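Local coordinates for CCMAN5 (Cellulosimicrobium cellulans, PDB 2XSG), which hydrolyses alpha-mannosides as a bacterial family 92 glycoside hydrolase, and probably uncaps mannose-6-phosphate on yeast-made lysosomal enzymes in a calcium-dependent way, at residues N586-L592 with D660-M666; H314-M318 with S667-V671. All blocks are in the same frame, centred on the assembly; numbering follows the deposited sequence.

Contact 1: residues N586-L592 with D660-M666; sequences NANEIDL and DNDAGTM. With CA (calcium ion), chain C.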
ATOM      1  N   ASN A 586      -4.291 -11.144 -12.075  1.00  3.31           N
ATOM      2  CA  ASN A 586      -4.686  -9.800 -11.613  1.00  3.90           C
ATOM      3  C   ASN A 586      -4.635  -9.623 -10.087  1.00  4.51           C
ATOM      4  O   ASN A 586      -4.734  -8.506  -9.583  1.00  5.18           O
ATOM      5  CB  ASN A 586      -6.099  -9.453 -12.102  1.00  3.43           C
ATOM      6  CG  ASN A 586      -6.240  -9.572 -13.606  1.00  4.11           C
ATOM      7  OD1 ASN A 586      -7.038 -10.378 -14.118  1.00  5.34           O
ATOM      8  ND2 ASN A 586      -5.452  -8.809 -14.318  1.00  2.00           N
ATOM      9  N   ALA A 587      -4.459 -10.722  -9.361  1.00  5.05           N
ATOM     10  CA  ALA A 587      -4.684 -10.736  -7.915  1.00  5.72           C
ATOM     11  C   ALA A 587      -3.423 -10.430  -7.118  1.00  5.99           C
ATOM     12  O   ALA A 587      -3.497 -10.164  -5.914  1.00  5.95           O
ATOM     13  CB  ALA A 587      -5.282 -12.088  -7.484  1.00  5.23           C
ATOM     14  N   ASN A 588      -2.277 -10.472  -7.794  1.00  6.68           N
ATOM     15  CA  ASN A 588      -0.972 -10.212  -7.183  1.00  7.03           C
ATOM     16  C   ASN A 588      -0.112  -9.281  -8.040  1.00  7.46           C
ATOM     17  O   ASN A 588      -0.413  -9.044  -9.227  1.00  7.75           O
ATOM     18  CB  ASN A 588      -0.227 -11.527  -6.970  1.00  7.13           C
ATOM     19  CG  ASN A 588       0.721 -11.476  -5.810  1.00  8.47           C
ATOM     20  OD1 ASN A 588       0.529 -10.704  -4.872  1.00  9.81           O
ATOM     21  ND2 ASN A 588       1.762 -12.297  -5.861  1.00 10.53           N
ATOM     22  N   GLU A 589       0.965  -8.770  -7.446  1.00  6.90           N
ATOM     23  CA  GLU A 589       1.820  -7.761  -8.080  1.00  7.17           C
ATOM     24  C   GLU A 589       2.944  -8.319  -8.962  1.00  7.15           C
ATOM     25  O   GLU A 589       3.637  -7.543  -9.629  1.00  6.83           O
ATOM     26  CB  GLU A 589       2.466  -6.850  -7.019  1.00  7.27           C
ATOM     27  CG  GLU A 589       1.499  -5.960  -6.243  1.00  6.92           C
ATOM     28  CD  GLU A 589       0.960  -6.634  -5.005  1.00  6.15           C
ATOM     29  OE1 GLU A 589       1.230  -7.823  -4.812  1.00  5.02           O
ATOM     30  OE2 GLU A 589       0.265  -5.971  -4.216  1.00  6.06           O
ATOM     31  N   ILE A 590       3.124  -9.637  -8.958  1.00  6.81           N
ATOM     32  CA  ILE A 590       4.231 -10.266  -9.666  1.00  7.24           C
ATOM     33  C   ILE A 590       4.266  -9.835 -11.138  1.00  6.95           C
ATOM     34  O   ILE A 590       5.296  -9.376 -11.639  1.00  5.79           O
ATOM     35  CB  ILE A 590       4.179 -11.816  -9.571  1.00  7.37           C
ATOM     36  CG1 ILE A 590       4.364 -12.306  -8.116  1.00  8.55           C
ATOM     37  CG2 ILE A 590       5.203 -12.455 -10.530  1.00  9.47           C
ATOM     38  CD1 ILE A 590       5.449 -11.599  -7.312  1.00  8.45           C
ATOM     39  N   ASP A 591       3.140  -9.989 -11.834  1.00  7.36           N
ATOM     40  CA  ASP A 591       3.110  -9.579 -13.244  1.00  7.24           C
ATOM     41  C   ASP A 591       2.167  -8.403 -13.503  1.00  7.17           C
ATOM     42  O   ASP A 591       1.454  -8.375 -14.508  1.00  7.06           O
ATOM     43  CB  ASP A 591       2.907 -10.777 -14.190  1.00  7.54           C
ATOM     44  CG  ASP A 591       1.545 -11.450 -14.041  1.00  9.24           C
ATOM     45  OD1 ASP A 591       1.014 -11.577 -12.918  1.00  9.97           O
ATOM     46  OD2 ASP A 591       1.006 -11.879 -15.081  1.00 14.42           O
ATOM     47  N   LEU A 592       2.205  -7.415 -12.596  1.00  6.85           N
ATOM     48  CA  LEU A 592       1.389  -6.196 -12.708  1.00  6.70           C
ATOM     49  C   LEU A 592       1.571  -5.484 -14.042  1.00  6.27           C
ATOM     50  O   LEU A 592       0.623  -4.881 -14.574  1.00  5.02           O
ATOM     51  CB  LEU A 592       1.751  -5.178 -11.623  1.00  6.44           C
ATOM     52  CG  LEU A 592       1.058  -5.072 -10.266  1.00  7.91           C
ATOM     53  CD1 LEU A 592       1.765  -3.993  -9.415  1.00  9.25           C
ATOM     54  CD2 LEU A 592      -0.434  -4.770 -10.406  1.00  6.73           C
ATOM     55  N   ASP A 660      -4.797  -8.614  -1.789  1.00  3.67           N
ATOM     56  CA  ASP A 660      -4.511  -7.570  -0.806  1.00  3.95           C
ATOM     57  C   ASP A 660      -4.049  -6.333  -1.550  1.00  3.66           C
ATOM     58  O   ASP A 660      -3.391  -6.452  -2.574  1.00  3.81           O
ATOM     59  CB  ASP A 660      -3.420  -8.041   0.157  1.00  3.86           C
ATOM     60  CG  ASP A 660      -3.872  -9.193   1.027  1.00  6.34           C
ATOM     61  OD1 ASP A 660      -5.093  -9.286   1.290  1.00  7.36           O
ATOM     62  OD2 ASP A 660      -3.019 -10.021   1.430  1.00  9.02           O
ATOM     63  N   ASN A 661      -4.430  -5.156  -1.066  1.00  3.35           N
ATOM     64  CA  ASN A 661      -4.010  -3.903  -1.696  1.00  3.15           C
ATOM     65  C   ASN A 661      -2.476  -3.723  -1.578  1.00  3.52           C
ATOM     66  O   ASN A 661      -1.834  -3.148  -2.477  1.00  3.16           O
ATOM     67  CB  ASN A 661      -4.742  -2.717  -1.044  1.00  2.50           C
ATOM     68  CG  ASN A 661      -4.877  -1.508  -1.970  1.00  3.63           C
ATOM     69  OD1 ASN A 661      -4.080  -1.312  -2.907  1.00  2.21           O
ATOM     70  ND2 ASN A 661      -5.894  -0.677  -1.705  1.00  3.07           N
ATOM     71  N   ASP A 662      -1.910  -4.233  -0.477  1.00  2.78           N
ATOM     72  CA  ASP A 662      -0.475  -4.101  -0.145  1.00  2.87           C
ATOM     73  C   ASP A 662      -0.007  -2.643  -0.092  1.00  2.74           C
ATOM     74  O   ASP A 662       0.621  -2.133  -1.034  1.00  2.00           O
ATOM     75  CB  ASP A 662       0.409  -4.916  -1.104  1.00  3.34           C
ATOM     76  CG  ASP A 662       0.081  -6.414  -1.083  1.00  4.71           C
ATOM     77  OD1 ASP A 662       0.059  -7.031   0.004  1.00  5.67           O
ATOM     78  OD2 ASP A 662      -0.134  -6.980  -2.173  1.00  3.78           O
ATOM     79  N   ALA A 663      -0.309  -1.974   1.011  1.00  2.47           N
ATOM     80  CA  ALA A 663       0.147  -0.591   1.208  1.00  3.12           C
ATOM     81  C   ALA A 663      -0.260   0.323   0.044  1.00  2.97           C
ATOM     82  O   ALA A 663       0.510   1.203  -0.377  1.00  3.73           O
ATOM     83  CB  ALA A 663       1.685  -0.562   1.407  1.00  3.25           C
ATOM     84  N   GLY A 664      -1.460   0.103  -0.476  1.00  2.37           N
ATOM     85  CA  GLY A 664      -2.026   0.940  -1.521  1.00  2.70           C
ATOM     86  C   GLY A 664      -1.517   0.661  -2.924  1.00  2.78           C
ATOM     87  O   GLY A 664      -1.757   1.463  -3.827  1.00  2.55           O
ATOM     88  N   THR A 665      -0.822  -0.463  -3.125  1.00  2.25           N
ATOM     89  CA  THR A 665      -0.303  -0.785  -4.471  1.00  2.81           C
ATOM     90  C   THR A 665      -1.410  -0.999  -5.510  1.00  2.30           C
ATOM     91  O   THR A 665      -1.389  -0.394  -6.589  1.00  2.00           O
ATOM     92  CB  THR A 665       0.621  -2.014  -4.478  1.00  3.07           C
ATOM     93  OG1 THR A 665       1.664  -1.816  -3.524  1.00  4.21           O
ATOM     94  CG2 THR A 665       1.242  -2.223  -5.894  1.00  2.00           C
ATOM     95  N   MET A 666      -2.359  -1.877  -5.204  1.00  2.65           N
ATOM     96  CA  MET A 666      -3.433  -2.143  -6.161  1.00  2.55           C
ATOM     97  C   MET A 666      -4.202  -0.843  -6.486  1.00  2.79           C
ATOM     98  O   MET A 666      -4.477  -0.569  -7.663  1.00  2.93           O
ATOM     99  CB  MET A 666      -4.334  -3.292  -5.698  1.00  3.03           C
ATOM    100  CG  MET A 666      -3.626  -4.666  -5.672  1.00  4.09           C
ATOM    101  SD  MET A 666      -2.661  -4.978  -7.193  1.00  5.65           S
ATOM    102  CE  MET A 666      -2.353  -6.744  -7.028  1.00  4.71           C
TER
HETATM  103 CA    CA C1772       0.052  -9.334  -3.000  1.00 30.05          CA
HETATM  104  O   HOH W   1      -2.201  -8.809  -3.805  1.00  7.52           O
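The calcium site of the family 92 catalytic domain joins Glu589 to Asp662, and it illustrates how a metal can tie together two loops distant in sequence. Asn588 gives its OD1 to the calcium ion at 2.4 Å. Glu589 adds OE1, 2.6 Å from the calcium ion, and Asp662 OD2 closes in on the same ion from the other loop at 2.5 Å. Each carboxylate thus presents one oxygen to the shared ion, though the placing of the two groups against each other is doubtful. Although Asn588 starts out away from 660-666, its CG swings anti to the backbone N (chi1 -151°), which brings the amide oxygen round to the metal; ND2 of the same amide is hydrogen-bonded to Gln536 O, so the amide is held at both ends. Water 1 also binds the calcium ion, at 2.5 Å. It donates to Ala587 O at 2.8 Å and to Asp660 O at 2.9 Å, so both its protons are spent on carbonyls, one from each loop. A bound bis-tris propane lies close to the side chain of Asp662, consistent with a pocket that receives substrate. Carbon and sulfur contacts join the two segments farther from the ion: Thr665 CG2 rests against Glu589 CG, Leu592 CD2 packs on Met666 SD, and the bent Met666 side chain lays its methyl on the backbone, CE 3.5 Å from Asn588 C.

Contact 2: residues H314-M318 with S667-V671; sequences HLYRM and STMFV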
ATOM      1  N   HIS A 314      -9.421   5.233  -4.827  1.00  3.68           N
ATOM      2  CA  HIS A 314      -8.082   4.661  -4.957  1.00  4.29           C
ATOM      3  C   HIS A 314      -6.978   5.721  -4.907  1.00  4.18           C
ATOM      4  O   HIS A 314      -5.858   5.441  -4.435  1.00  4.46           O
ATOM      5  CB  HIS A 314      -7.965   3.745  -6.183  1.00  3.78           C
ATOM      6  CG  HIS A 314      -8.816   2.517  -6.078  1.00  4.89           C
ATOM      7  ND1 HIS A 314      -8.719   1.639  -5.023  1.00  6.14           N
ATOM      8  CD2 HIS A 314      -9.796   2.036  -6.878  1.00  2.94           C
ATOM      9  CE1 HIS A 314      -9.595   0.665  -5.177  1.00  3.28           C
ATOM     10  NE2 HIS A 314     -10.252   0.875  -6.303  1.00  4.88           N
ATOM     11  N   LEU A 315      -7.277   6.939  -5.358  1.00  3.33           N
ATOM     12  CA  LEU A 315      -6.333   8.029  -5.114  1.00  3.00           C
ATOM     13  C   LEU A 315      -6.156   8.226  -3.591  1.00  3.01           C
ATOM     14  O   LEU A 315      -5.017   8.378  -3.089  1.00  2.44           O
ATOM     15  CB  LEU A 315      -6.775   9.329  -5.795  1.00  2.86           C
ATOM     16  CG  LEU A 315      -5.780  10.492  -5.891  1.00  2.78           C
ATOM     17  CD1 LEU A 315      -4.539  10.135  -6.735  1.00  4.34           C
ATOM     18  CD2 LEU A 315      -6.439  11.754  -6.440  1.00  3.53           C
ATOM     19  N   TYR A 316      -7.270   8.202  -2.857  1.00  2.52           N
ATOM     20  CA  TYR A 316      -7.221   8.277  -1.391  1.00  2.15           C
ATOM     21  C   TYR A 316      -6.294   7.182  -0.813  1.00  2.52           C
ATOM     22  O   TYR A 316      -5.440   7.457   0.005  1.00  2.00           O
ATOM     23  CB  TYR A 316      -8.641   8.219  -0.816  1.00  2.39           C
ATOM     24  CG  TYR A 316      -8.750   7.901   0.662  1.00  2.59           C
ATOM     25  CD1 TYR A 316      -8.644   8.906   1.632  1.00  3.52           C
ATOM     26  CD2 TYR A 316      -8.981   6.599   1.091  1.00  2.02           C
ATOM     27  CE1 TYR A 316      -8.749   8.604   3.005  1.00  4.17           C
ATOM     28  CE2 TYR A 316      -9.082   6.292   2.447  1.00  4.06           C
ATOM     29  CZ  TYR A 316      -8.970   7.296   3.398  1.00  3.51           C
ATOM     30  OH  TYR A 316      -9.080   6.985   4.743  1.00  2.98           O
ATOM     31  N   ARG A 317      -6.457   5.955  -1.290  1.00  2.89           N
ATOM     32  CA  ARG A 317      -5.662   4.815  -0.830  1.00  3.71           C
ATOM     33  C   ARG A 317      -4.174   4.939  -1.194  1.00  4.08           C
ATOM     34  O   ARG A 317      -3.319   4.389  -0.498  1.00  4.36           O
ATOM     35  CB  ARG A 317      -6.213   3.520  -1.423  1.00  3.59           C
ATOM     36  CG  ARG A 317      -7.625   3.133  -0.999  1.00  5.05           C
ATOM     37  CD  ARG A 317      -7.696   2.896   0.491  1.00  6.68           C
ATOM     38  NE  ARG A 317      -8.959   2.286   0.879  1.00  9.33           N
ATOM     39  CZ  ARG A 317      -9.455   2.282   2.116  1.00  9.44           C
ATOM     40  NH1 ARG A 317      -8.800   2.866   3.114  1.00  9.43           N
ATOM     41  NH2 ARG A 317     -10.619   1.696   2.350  1.00 11.03           N
ATOM     42  N   MET A 318      -3.874   5.644  -2.284  1.00  4.49           N
ATOM     43  CA  MET A 318      -2.488   5.871  -2.711  1.00  6.35           C
ATOM     44  C   MET A 318      -1.660   6.728  -1.736  1.00  6.45           C
ATOM     45  O   MET A 318      -0.438   6.584  -1.675  1.00  7.33           O
ATOM     46  CB  MET A 318      -2.437   6.467  -4.126  1.00  6.39           C
ATOM     47  CG  MET A 318      -1.020   6.834  -4.592  1.00  7.93           C
ATOM     48  SD  MET A 318      -1.034   7.628  -6.227  1.00 12.76           S
ATOM     49  CE  MET A 318      -2.492   6.897  -6.839  1.00 11.46           C
ATOM     50  N   SER A 667      -4.481  -0.029  -5.464  1.00  2.61           N
ATOM     51  CA  SER A 667      -5.106   1.301  -5.653  1.00  2.87           C
ATOM     52  C   SER A 667      -4.285   2.224  -6.553  1.00  3.32           C
ATOM     53  O   SER A 667      -4.840   2.889  -7.436  1.00  2.63           O
ATOM     54  CB  SER A 667      -5.335   2.008  -4.317  1.00  2.85           C
ATOM     55  OG  SER A 667      -6.224   1.277  -3.492  1.00  3.38           O
ATOM     56  N   THR A 668      -2.969   2.268  -6.303  1.00  3.43           N
ATOM     57  CA  THR A 668      -2.041   3.083  -7.080  1.00  3.50           C
ATOM     58  C   THR A 668      -1.970   2.637  -8.546  1.00  3.24           C
ATOM     59  O   THR A 668      -1.947   3.466  -9.440  1.00  2.91           O
ATOM     60  CB  THR A 668      -0.640   3.076  -6.455  1.00  4.03           C
ATOM     61  OG1 THR A 668      -0.730   3.467  -5.085  1.00  3.77           O
ATOM     62  CG2 THR A 668       0.267   4.047  -7.160  1.00  4.58           C
ATOM     63  N   MET A 669      -1.963   1.328  -8.792  1.00  3.01           N
ATOM     64  CA  MET A 669      -2.067   0.839 -10.174  1.00  2.90           C
ATOM     65  C   MET A 669      -3.375   1.238 -10.856  1.00  2.84           C
ATOM     66  O   MET A 669      -3.398   1.508 -12.059  1.00  2.92           O
ATOM     67  CB  MET A 669      -1.839  -0.671 -10.246  1.00  3.18           C
ATOM     68  CG  MET A 669      -0.512  -1.122  -9.660  1.00  2.97           C
ATOM     69  SD  MET A 669       0.979  -0.308 -10.315  1.00  9.77           S
ATOM     70  CE  MET A 669       1.399   0.876  -9.044  1.00  6.25           C
ATOM     71  N   PHE A 670      -4.466   1.281 -10.101  1.00  2.43           N
ATOM     72  CA  PHE A 670      -5.734   1.752 -10.669  1.00  2.90           C
ATOM     73  C   PHE A 670      -5.625   3.212 -11.104  1.00  3.20           C
ATOM     74  O   PHE A 670      -6.046   3.575 -12.203  1.00  3.61           O
ATOM     75  CB  PHE A 670      -6.892   1.592  -9.683  1.00  2.55           C
ATOM     76  CG  PHE A 670      -8.228   1.993 -10.257  1.00  2.98           C
ATOM     77  CD1 PHE A 670      -8.598   3.340 -10.321  1.00  2.07           C
ATOM     78  CD2 PHE A 670      -9.105   1.032 -10.746  1.00  2.00           C
ATOM     79  CE1 PHE A 670      -9.823   3.708 -10.878  1.00  3.54           C
ATOM     80  CE2 PHE A 670     -10.337   1.404 -11.307  1.00  3.20           C
ATOM     81  CZ  PHE A 670     -10.695   2.734 -11.358  1.00  2.00           C
ATOM     82  N   VAL A 671      -5.094   4.058 -10.224  1.00  3.30           N
ATOM     83  CA  VAL A 671      -4.874   5.454 -10.588  1.00  3.29           C
ATOM     84  C   VAL A 671      -4.041   5.551 -11.873  1.00  3.38           C
ATOM     85  O   VAL A 671      -4.383   6.306 -12.780  1.00  2.83           O
ATOM     86  CB  VAL A 671      -4.193   6.207  -9.450  1.00  3.54           C
ATOM     87  CG1 VAL A 671      -3.605   7.558  -9.950  1.00  3.81           C
ATOM     88  CG2 VAL A 671      -5.191   6.431  -8.311  1.00  3.97           C
TER
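His314 meets the 667-671 helix with two different parts of its imidazole, one polar and one apolar. At the ring edge, ND1 shares a somewhat bent hydrogen bond of 2.9 Å with Ser667 OG, which is also hydrogen-bonded to Asn661 ND2; on another side of the ring, CD2 sits 3.7 Å above one face of Phe670, displaced toward the rim. The two ring planes stand 45° apart, an oblique pairing, and Tyr648 meets the imidazole edge-to-face from outside the two segments. With chi1 at -66°, CG of His314 lies beside its backbone N, and the ring reaches both partners at once. Segments 314-318 and 667-671 cross at -125°, their axes 8.0 Å apart. Further along, Met318 lies at about a right angle to Thr668, its CG 3.4 Å from OG1, a hydroxyl already hydrogen-bonded to Gly664 O, while Leu315 CD1 packs 4.1 Å from Val671 CG2. With an alanine in place of His314, Ser667 OG would probably keep Asn661 but lose its bond to the crossing helix, and a gap is likely to open over the face of Phe670. The hydrogen bond favours the imidazole flip that puts ND1 at Ser667 and leaves CD2, not a nitrogen, over Phe670.

In the fold
Both contacts are buried near the centre of the chain, their centres 11 Å apart, and both use helix 665-675: contact 1 its first two residues and the loop leading into it, contact 2 the residues that follow. Along the sequence, contact 1 is nested within the long loop closed by contact 2. The chemistry changes over this short distance. Contact 1 joins loops through oxygen ligands, a metal and a water, whereas contact 2 is helix-on-helix packing with one hydrogen bond between side chains. They touch directly: Asn661 ND2 probably hydrogen-bonds to Ser667 OG at 2.7 Å, so Ser667, which also bonds His314, links the 660-666 loop to the crossing helix, while Met669 packs on Leu592 of the 586-592 loop.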